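Local coordinates for protein putative succinylglutamate desuccinylase / aspartoacylase (Shewanella amazonensis, PDB 3FMC) that probably acts as a zinc-dependent hydrolase of the succinylglutamate desuccinylase/aspartoacylase family, cleaving ester-type bonds, at residues 102-107 with 157-162; 128-133 with 216-221. One frame throughout, in Å; residues are numbered along the deposited sequence.

Overall arrangement
Both interactions lie in the catalytic domain of a fold related to zinc exopeptidases, with centres about 13 Å apart and on the same side of the chain's centre. Interaction 1 ties the 102-107 loop to helix 150-163; interaction 2 packs helix 123-142, the helix preceding 150-163, against helix 210-227. They meet directly where CD2 of His107 touches CG of Pro217 at 3.8 Å. His163 also joins them, since its ring bonds to His107 and Gln159 while its backbone O takes Arg131. Tyr104 of interaction 1 lies near, without touching, a possible zinc site of His43, Glu46 and His172, and Arg102, at the start of 102-107, holds a sulfate.

Interaction 1 (102-107 with 157-162). With SO4 (sulfate ion), chain K.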
ATOM      1  N   ARG C 102      18.425   6.208  -3.842  1.00 12.46           N
ATOM      2  CA  ARG C 102      18.878   7.430  -3.196  1.00 12.98           C
ATOM      3  C   ARG C 102      19.666   7.056  -1.932  1.00 15.69           C
ATOM      4  O   ARG C 102      20.008   7.919  -1.149  1.00 15.36           O
ATOM      5  CB  ARG C 102      17.718   8.336  -2.832  1.00 14.04           C
ATOM      6  CG  ARG C 102      17.051   8.920  -4.041  1.00 20.30           C
ATOM      7  CD  ARG C 102      17.977   9.771  -4.905  1.00 22.83           C
ATOM      8  NE  ARG C 102      17.153  10.274  -6.001  1.00 23.82           N
ATOM      9  CZ  ARG C 102      16.902   9.606  -7.133  1.00 23.90           C
ATOM     10  NH1 ARG C 102      17.530   8.477  -7.425  1.00 27.37           N
ATOM     11  NH2 ARG C 102      16.058  10.130  -8.016  1.00 29.74           N
ATOM     12  N   GLU C 103      19.959   5.766  -1.759  1.00 14.52           N
ATOM     13  CA  GLU C 103      20.653   5.273  -0.556  1.00 14.71           C
ATOM     14  C   GLU C 103      22.156   5.019  -0.674  1.00 14.95           C
ATOM     15  O   GLU C 103      22.798   4.510   0.248  1.00 13.46           O
ATOM     16  CB  GLU C 103      19.944   4.002  -0.114  1.00 14.79           C
ATOM     17  CG  GLU C 103      18.612   4.256   0.581  1.00 16.96           C
ATOM     18  CD  GLU C 103      18.756   4.617   2.039  1.00 22.17           C
ATOM     19  OE1 GLU C 103      19.827   5.155   2.464  1.00 17.86           O
ATOM     20  OE2 GLU C 103      17.787   4.330   2.767  1.00 23.76           O
ATOM     21  N   TYR C 104      22.757   5.398  -1.792  1.00 14.27           N
ATOM     22  CA  TYR C 104      24.210   5.131  -1.932  1.00 12.94           C
ATOM     23  C   TYR C 104      25.031   6.078  -1.061  1.00 15.29           C
ATOM     24  O   TYR C 104      24.540   7.100  -0.589  1.00 14.57           O
ATOM     25  CB  TYR C 104      24.640   5.096  -3.418  1.00 14.01           C
ATOM     26  CG  TYR C 104      24.051   3.905  -4.185  1.00 10.27           C
ATOM     27  CD1 TYR C 104      24.711   2.689  -4.244  1.00 13.31           C
ATOM     28  CD2 TYR C 104      22.818   3.979  -4.813  1.00 14.28           C
ATOM     29  CE1 TYR C 104      24.209   1.621  -4.887  1.00 14.52           C
ATOM     30  CE2 TYR C 104      22.289   2.897  -5.467  1.00 14.43           C
ATOM     31  CZ  TYR C 104      22.976   1.694  -5.500  1.00 15.47           C
ATOM     32  OH  TYR C 104      22.431   0.648  -6.220  1.00 12.78           O
ATOM     33  N   LEU C 105      26.299   5.741  -0.885  1.00 14.58           N
ATOM     34  CA  LEU C 105      27.190   6.425   0.023  1.00 14.81           C
ATOM     35  C   LEU C 105      28.044   7.462  -0.670  1.00 18.21           C
ATOM     36  O   LEU C 105      28.751   7.122  -1.614  1.00 17.31           O
ATOM     37  CB  LEU C 105      28.115   5.375   0.648  1.00 18.79           C
ATOM     38  CG  LEU C 105      29.175   5.852   1.655  1.00 17.38           C
ATOM     39  CD1 LEU C 105      28.566   6.740   2.744  1.00 16.40           C
ATOM     40  CD2 LEU C 105      29.948   4.639   2.220  1.00 19.01           C
ATOM     41  N   ASP C 106      27.906   8.722  -0.248  1.00 18.85           N
ATOM     42  CA  ASP C 106      28.735   9.845  -0.724  1.00 21.14           C
ATOM     43  C   ASP C 106      29.924   9.824   0.189  1.00 21.76           C
ATOM     44  O   ASP C 106      29.788   9.996   1.406  1.00 24.43           O
ATOM     45  CB  ASP C 106      28.001  11.158  -0.545  1.00 21.19           C
ATOM     46  CG  ASP C 106      28.654  12.366  -1.280  1.00 26.22           C
ATOM     47  OD1 ASP C 106      29.563  12.219  -2.111  1.00 22.70           O
ATOM     48  OD2 ASP C 106      28.185  13.499  -1.038  1.00 26.96           O
ATOM     49  N   HIS C 107      31.099   9.594  -0.374  1.00 22.22           N
ATOM     50  CA  HIS C 107      32.293   9.584   0.446  1.00 25.78           C
ATOM     51  C   HIS C 107      32.607  11.002   0.927  1.00 27.28           C
ATOM     52  O   HIS C 107      32.790  11.922   0.155  1.00 32.43           O
ATOM     53  CB  HIS C 107      33.447   8.909  -0.270  1.00 25.00           C
ATOM     54  CG  HIS C 107      33.178   7.460  -0.568  1.00 22.61           C
ATOM     55  ND1 HIS C 107      33.202   6.478   0.404  1.00 21.80           N
ATOM     56  CD2 HIS C 107      32.912   6.827  -1.735  1.00 20.34           C
ATOM     57  CE1 HIS C 107      32.960   5.304  -0.158  1.00 25.53           C
ATOM     58  NE2 HIS C 107      32.776   5.490  -1.455  1.00 20.09           N
ATOM     59  N   THR C 157      26.371  -2.334   0.023  1.00 13.53           N
ATOM     60  CA  THR C 157      26.871  -3.671  -0.369  1.00 13.93           C
ATOM     61  C   THR C 157      27.086  -3.724  -1.894  1.00 16.64           C
ATOM     62  O   THR C 157      28.153  -4.177  -2.372  1.00 15.71           O
ATOM     63  CB  THR C 157      25.943  -4.806   0.134  1.00 13.49           C
ATOM     64  OG1 THR C 157      25.826  -4.694   1.573  1.00 13.72           O
ATOM     65  CG2 THR C 157      26.422  -6.189  -0.307  1.00 16.50           C
ATOM     66  N   LEU C 158      26.100  -3.225  -2.657  1.00 13.92           N
ATOM     67  CA  LEU C 158      26.239  -3.123  -4.124  1.00 13.02           C
ATOM     68  C   LEU C 158      27.398  -2.226  -4.512  1.00 13.21           C
ATOM     69  O   LEU C 158      28.194  -2.568  -5.383  1.00 15.36           O
ATOM     70  CB  LEU C 158      24.950  -2.554  -4.731  1.00 13.45           C
ATOM     71  CG  LEU C 158      23.697  -3.446  -4.588  1.00 12.45           C
ATOM     72  CD1 LEU C 158      22.418  -2.735  -5.018  1.00 11.93           C
ATOM     73  CD2 LEU C 158      23.880  -4.715  -5.361  1.00 12.80           C
ATOM     74  N   GLN C 159      27.507  -1.103  -3.810  1.00 13.95           N
ATOM     75  CA  GLN C 159      28.505  -0.076  -4.074  1.00 14.00           C
ATOM     76  C   GLN C 159      29.904  -0.583  -3.895  1.00 16.01           C
ATOM     77  O   GLN C 159      30.791  -0.276  -4.686  1.00 17.29           O
ATOM     78  CB  GLN C 159      28.232   1.142  -3.209  1.00 13.07           C
ATOM     79  CG  GLN C 159      29.079   2.385  -3.581  1.00 13.47           C
ATOM     80  CD  GLN C 159      28.672   3.597  -2.827  1.00 13.02           C
ATOM     81  OE1 GLN C 159      27.498   3.737  -2.438  1.00 15.47           O
ATOM     82  NE2 GLN C 159      29.614   4.539  -2.641  1.00 14.10           N
ATOM     83  N   SER C 160      30.130  -1.333  -2.822  1.00 16.59           N
ATOM     84  CA  SER C 160      31.452  -1.874  -2.555  1.00 17.45           C
ATOM     85  C   SER C 160      31.878  -2.784  -3.705  1.00 17.78           C
ATOM     86  O   SER C 160      33.059  -2.772  -4.098  1.00 18.78           O
ATOM     87  CB  SER C 160      31.480  -2.628  -1.229  1.00 18.84           C
ATOM     88  OG  SER C 160      32.735  -3.263  -1.089  1.00 24.68           O
HETATM   89  N   MSE C 161      30.942  -3.567  -4.253  1.00 15.88           N
HETATM   90  CA  MSE C 161      31.253  -4.402  -5.427  1.00 16.79           C
HETATM   91  C   MSE C 161      31.553  -3.528  -6.656  1.00 18.33           C
HETATM   92  O   MSE C 161      32.537  -3.777  -7.381  1.00 16.58           O
HETATM   93  CB  MSE C 161      30.132  -5.384  -5.744  1.00 16.01           C
HETATM   94  CG  MSE C 161      29.999  -6.531  -4.686  1.00 21.11           C
HETATM   95 SE   MSE C 161      28.815  -7.869  -5.319  0.75 13.38          SE
HETATM   96  CE  MSE C 161      27.068  -6.813  -5.128  1.00 12.34           C
ATOM     97  N   ALA C 162      30.731  -2.500  -6.856  1.00 16.86           N
ATOM     98  CA  ALA C 162      30.851  -1.593  -8.009  1.00 14.83           C
ATOM     99  C   ALA C 162      32.208  -0.868  -8.001  1.00 14.48           C
ATOM    100  O   ALA C 162      32.820  -0.696  -9.026  1.00 17.61           O
ATOM    101  CB  ALA C 162      29.729  -0.560  -7.981  1.00 12.68           C
TER
HETATM  102  S   SO4 K 368      15.647   7.288 -10.335  1.00 34.99           S
HETATM  103  O1  SO4 K 368      16.017   6.755  -9.005  1.00 19.44           O
HETATM  104  O2  SO4 K 368      15.030   8.601 -10.164  1.00 39.53           O
HETATM  105  O3  SO4 K 368      14.716   6.426 -11.127  1.00 29.57           O
HETATM  106  O4  SO4 K 368      16.889   7.381 -11.123  1.00 43.18           O
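Gln159 reaches out from helix 150-163 and clamps the backbone of Leu105 with both ends of its amide. OE1 accepts from Leu105 N at 2.8 Å, nearly straight at 172°, and NE2 donates to Leu105 O at 2.9 Å; each bond lies in the carbonyl plane of its acceptor, on a lone pair. Two bonds on one residue fix the amide's rotation and tell its O from its N. Because CG stands anti to its own backbone N (chi1 -170°) and the chain stays extended beyond it, the amide is carried straight off the helix to the loop. NE2 also bonds to His163, which is the main polar partner of His107 NE2 as well; the His107 ring stands steeply to the amide, its plane turned by 80°. Tyr104 runs past Gln159 in the opposite direction, presenting its ring edge to OE1 and CB, with its own CB 3.3 Å from OE1. Tyr104 OH lies 3.6 Å from Leu158 CD1 and bonds to Gln39 on strand 36-40. At the other end of the loop Arg102 turns away from the helix, bent at chi2, and grips a sulfate, probably from the crystallisation liquor, by the guanidinium edge: NH1 holds O1 and NH2 holds O2, each at 2.8 Å. Arg91, Asn99 and Asn101 bind the same ion, a cluster consistent with a place for an anionic group. The Gln159-Leu105 pair is polar but buried: a side-chain amide satisfies the N-H and C=O of an irregular loop, much as a neighbouring strand would.

Interaction 2 (128-133 with 216-221); sequences TAFRAT and VPWWTL
Pro217, the first residue of 216-221 to meet 128-133, lays CB against Phe130 CE2 at 3.7 Å, the two side chains crossing at about a right angle, and its backbone O lies 3.5 Å from Phe130 CZ. Trp218 follows and lies between Phe130 and Arg131. The edge of Phe130 points at the face of its six-membered ring, an edge-to-face pair with centroids 4.8 Å apart and planes at 71°. On the other side the Arg131 guanidinium lies with one face over Trp218 CZ2, the planes 29° apart, while NH1 bonds to the backbone O of His163. Replacing Trp218 by an alanine would probably open a gap beside Phe130 and leave the Arg131 guanidinium without its aromatic neighbour. Thr220 turns its hydroxyl back to Val216 O, which also accepts the Thr220 N-H from the opposite face. Last, Leu221 CG points away from its backbone N, carrying CD2 over the centre of the Phe130 ring, 3.8 Å from the centroid, in a CH-pi contact. The axes of 128-133 and 216-221 approach to 11.5 Å, their N-to-C directions 141° apart; large side chains bridge this, and no hydrogen bond crosses: dispersion and aromatic contact, centred on Phe130, join the pair.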
ATOM      1  N   THR C 128      45.164   2.354  -7.272  1.00 23.44           N
ATOM      2  CA  THR C 128      44.923   1.187  -6.438  1.00 26.36           C
ATOM      3  C   THR C 128      44.625   1.627  -5.004  1.00 25.15           C
ATOM      4  O   THR C 128      43.725   1.091  -4.354  1.00 22.11           O
ATOM      5  CB  THR C 128      46.147   0.227  -6.507  1.00 25.86           C
ATOM      6  OG1 THR C 128      46.255  -0.260  -7.846  1.00 24.77           O
ATOM      7  CG2 THR C 128      46.008  -0.952  -5.549  1.00 24.77           C
ATOM      8  N   ALA C 129      45.365   2.619  -4.524  1.00 23.93           N
ATOM      9  CA  ALA C 129      45.187   3.116  -3.158  1.00 24.51           C
ATOM     10  C   ALA C 129      43.810   3.776  -2.987  1.00 23.57           C
ATOM     11  O   ALA C 129      43.162   3.630  -1.941  1.00 22.87           O
ATOM     12  CB  ALA C 129      46.292   4.103  -2.808  1.00 22.83           C
ATOM     13  N   PHE C 130      43.377   4.517  -4.010  1.00 20.75           N
ATOM     14  CA  PHE C 130      42.115   5.241  -3.960  1.00 22.43           C
ATOM     15  C   PHE C 130      40.965   4.257  -3.915  1.00 21.49           C
ATOM     16  O   PHE C 130      40.054   4.432  -3.105  1.00 21.78           O
ATOM     17  CB  PHE C 130      41.965   6.216  -5.135  1.00 20.98           C
ATOM     18  CG  PHE C 130      40.868   7.229  -4.961  1.00 17.89           C
ATOM     19  CD1 PHE C 130      40.993   8.264  -4.048  1.00 21.24           C
ATOM     20  CD2 PHE C 130      39.720   7.179  -5.746  1.00 17.94           C
ATOM     21  CE1 PHE C 130      39.989   9.212  -3.902  1.00 18.06           C
ATOM     22  CE2 PHE C 130      38.751   8.122  -5.619  1.00 17.89           C
ATOM     23  CZ  PHE C 130      38.884   9.144  -4.680  1.00 18.59           C
ATOM     24  N   ARG C 131      41.038   3.238  -4.755  1.00 22.55           N
ATOM     25  CA  ARG C 131      40.041   2.203  -4.810  1.00 22.16           C
ATOM     26  C   ARG C 131      39.938   1.532  -3.450  1.00 24.01           C
ATOM     27  O   ARG C 131      38.848   1.281  -2.972  1.00 24.04           O
ATOM     28  CB  ARG C 131      40.371   1.153  -5.861  1.00 23.37           C
ATOM     29  CG  ARG C 131      39.227   0.155  -6.086  1.00 21.55           C
ATOM     30  CD  ARG C 131      39.434  -0.774  -7.259  1.00 23.97           C
ATOM     31  NE  ARG C 131      40.181  -0.130  -8.326  1.00 35.66           N
ATOM     32  CZ  ARG C 131      39.697   0.571  -9.353  1.00 31.51           C
ATOM     33  NH1 ARG C 131      38.401   0.756  -9.548  1.00 29.42           N
ATOM     34  NH2 ARG C 131      40.560   1.097 -10.210  1.00 29.63           N
ATOM     35  N   ALA C 132      41.082   1.241  -2.837  1.00 20.52           N
ATOM     36  CA  ALA C 132      41.103   0.587  -1.535  1.00 20.57           C
ATOM     37  C   ALA C 132      40.441   1.452  -0.480  1.00 20.23           C
ATOM     38  O   ALA C 132      39.710   0.935   0.371  1.00 20.20           O
ATOM     39  CB  ALA C 132      42.561   0.197  -1.134  1.00 18.27           C
ATOM     40  N   THR C 133      40.669   2.764  -0.539  1.00 16.92           N
ATOM     41  CA  THR C 133      40.059   3.702   0.384  1.00 19.18           C
ATOM     42  C   THR C 133      38.537   3.689   0.231  1.00 20.52           C
ATOM     43  O   THR C 133      37.811   3.685   1.218  1.00 17.62           O
ATOM     44  CB  THR C 133      40.583   5.130   0.168  1.00 24.51           C
ATOM     45  OG1 THR C 133      41.955   5.192   0.588  1.00 24.16           O
ATOM     46  CG2 THR C 133      39.745   6.201   0.947  1.00 19.60           C
ATOM     47  N   VAL C 216      31.560   9.921  -8.818  1.00 17.83           N
ATOM     48  CA  VAL C 216      31.939  11.189  -8.191  1.00 18.04           C
ATOM     49  C   VAL C 216      33.319  11.143  -7.523  1.00 16.67           C
ATOM     50  O   VAL C 216      34.096  12.118  -7.666  1.00 19.52           O
ATOM     51  CB  VAL C 216      30.830  11.769  -7.241  1.00 16.48           C
ATOM     52  CG1 VAL C 216      31.357  12.909  -6.398  1.00 18.50           C
ATOM     53  CG2 VAL C 216      29.629  12.239  -8.049  1.00 18.12           C
ATOM     54  N   PRO C 217      33.645  10.071  -6.764  1.00 15.58           N
ATOM     55  CA  PRO C 217      34.970  10.189  -6.123  1.00 17.04           C
ATOM     56  C   PRO C 217      36.109  10.304  -7.135  1.00 17.86           C
ATOM     57  O   PRO C 217      37.065  11.080  -6.944  1.00 17.32           O
ATOM     58  CB  PRO C 217      35.117   8.870  -5.324  1.00 17.95           C
ATOM     59  CG  PRO C 217      33.724   8.329  -5.181  1.00 20.64           C
ATOM     60  CD  PRO C 217      32.957   8.817  -6.382  1.00 17.90           C
ATOM     61  N   TRP C 218      35.998   9.523  -8.193  1.00 17.09           N
ATOM     62  CA  TRP C 218      37.036   9.507  -9.260  1.00 18.42           C
ATOM     63  C   TRP C 218      37.118  10.771 -10.097  1.00 19.29           C
ATOM     64  O   TRP C 218      38.237  11.160 -10.531  1.00 18.49           O
ATOM     65  CB  TRP C 218      36.865   8.316 -10.149  1.00 18.06           C
ATOM     66  CG  TRP C 218      36.986   7.015  -9.435  1.00 14.71           C
ATOM     67  CD1 TRP C 218      35.974   6.236  -8.996  1.00 16.53           C
ATOM     68  CD2 TRP C 218      38.204   6.304  -9.129  1.00 13.17           C
ATOM     69  NE1 TRP C 218      36.475   5.098  -8.397  1.00 15.18           N
ATOM     70  CE2 TRP C 218      37.836   5.109  -8.472  1.00 19.72           C
ATOM     71  CE3 TRP C 218      39.566   6.573  -9.330  1.00 13.49           C
ATOM     72  CZ2 TRP C 218      38.781   4.162  -8.030  1.00 20.89           C
ATOM     73  CZ3 TRP C 218      40.510   5.640  -8.860  1.00 17.87           C
ATOM     74  CH2 TRP C 218      40.107   4.448  -8.237  1.00 20.87           C
ATOM     75  N   TRP C 219      35.952  11.384 -10.358  1.00 18.65           N
ATOM     76  CA  TRP C 219      35.877  12.601 -11.167  1.00 21.11           C
ATOM     77  C   TRP C 219      36.468  13.725 -10.336  1.00 21.23           C
ATOM     78  O   TRP C 219      37.254  14.539 -10.830  1.00 20.35           O
ATOM     79  CB  TRP C 219      34.429  12.937 -11.489  1.00 20.56           C
ATOM     80  CG  TRP C 219      34.200  13.876 -12.649  1.00 19.89           C
ATOM     81  CD1 TRP C 219      35.113  14.722 -13.241  1.00 21.57           C
ATOM     82  CD2 TRP C 219      32.961  14.085 -13.329  1.00 16.80           C
ATOM     83  NE1 TRP C 219      34.518  15.431 -14.242  1.00 21.41           N
ATOM     84  CE2 TRP C 219      33.193  15.066 -14.325  1.00 20.01           C
ATOM     85  CE3 TRP C 219      31.670  13.543 -13.197  1.00 18.87           C
ATOM     86  CZ2 TRP C 219      32.186  15.497 -15.193  1.00 15.88           C
ATOM     87  CZ3 TRP C 219      30.679  13.985 -14.051  1.00 19.49           C
ATOM     88  CH2 TRP C 219      30.947  14.960 -15.032  1.00 20.30           C
ATOM     89  N   THR C 220      36.075  13.786  -9.060  1.00 20.38           N
ATOM     90  CA  THR C 220      36.616  14.785  -8.146  1.00 19.33           C
ATOM     91  C   THR C 220      38.145  14.642  -7.989  1.00 17.91           C
ATOM     92  O   THR C 220      38.849  15.644  -7.943  1.00 18.75           O
ATOM     93  CB  THR C 220      35.922  14.678  -6.784  1.00 19.37           C
ATOM     94  OG1 THR C 220      34.516  14.930  -6.971  1.00 20.49           O
ATOM     95  CG2 THR C 220      36.505  15.679  -5.823  1.00 22.75           C
ATOM     96  N   LEU C 221      38.635  13.409  -7.890  1.00 18.17           N
ATOM     97  CA  LEU C 221      40.059  13.137  -7.788  1.00 17.60           C
ATOM     98  C   LEU C 221      40.792  13.634  -9.053  1.00 16.93           C
ATOM     99  O   LEU C 221      41.857  14.210  -8.940  1.00 17.81           O
ATOM    100  CB  LEU C 221      40.330  11.623  -7.649  1.00 19.10           C
ATOM    101  CG  LEU C 221      41.798  11.178  -7.597  1.00 20.76           C
ATOM    102  CD1 LEU C 221      42.409  11.674  -6.286  1.00 17.59           C
ATOM    103  CD2 LEU C 221      41.928   9.671  -7.715  1.00 17.30           C
TER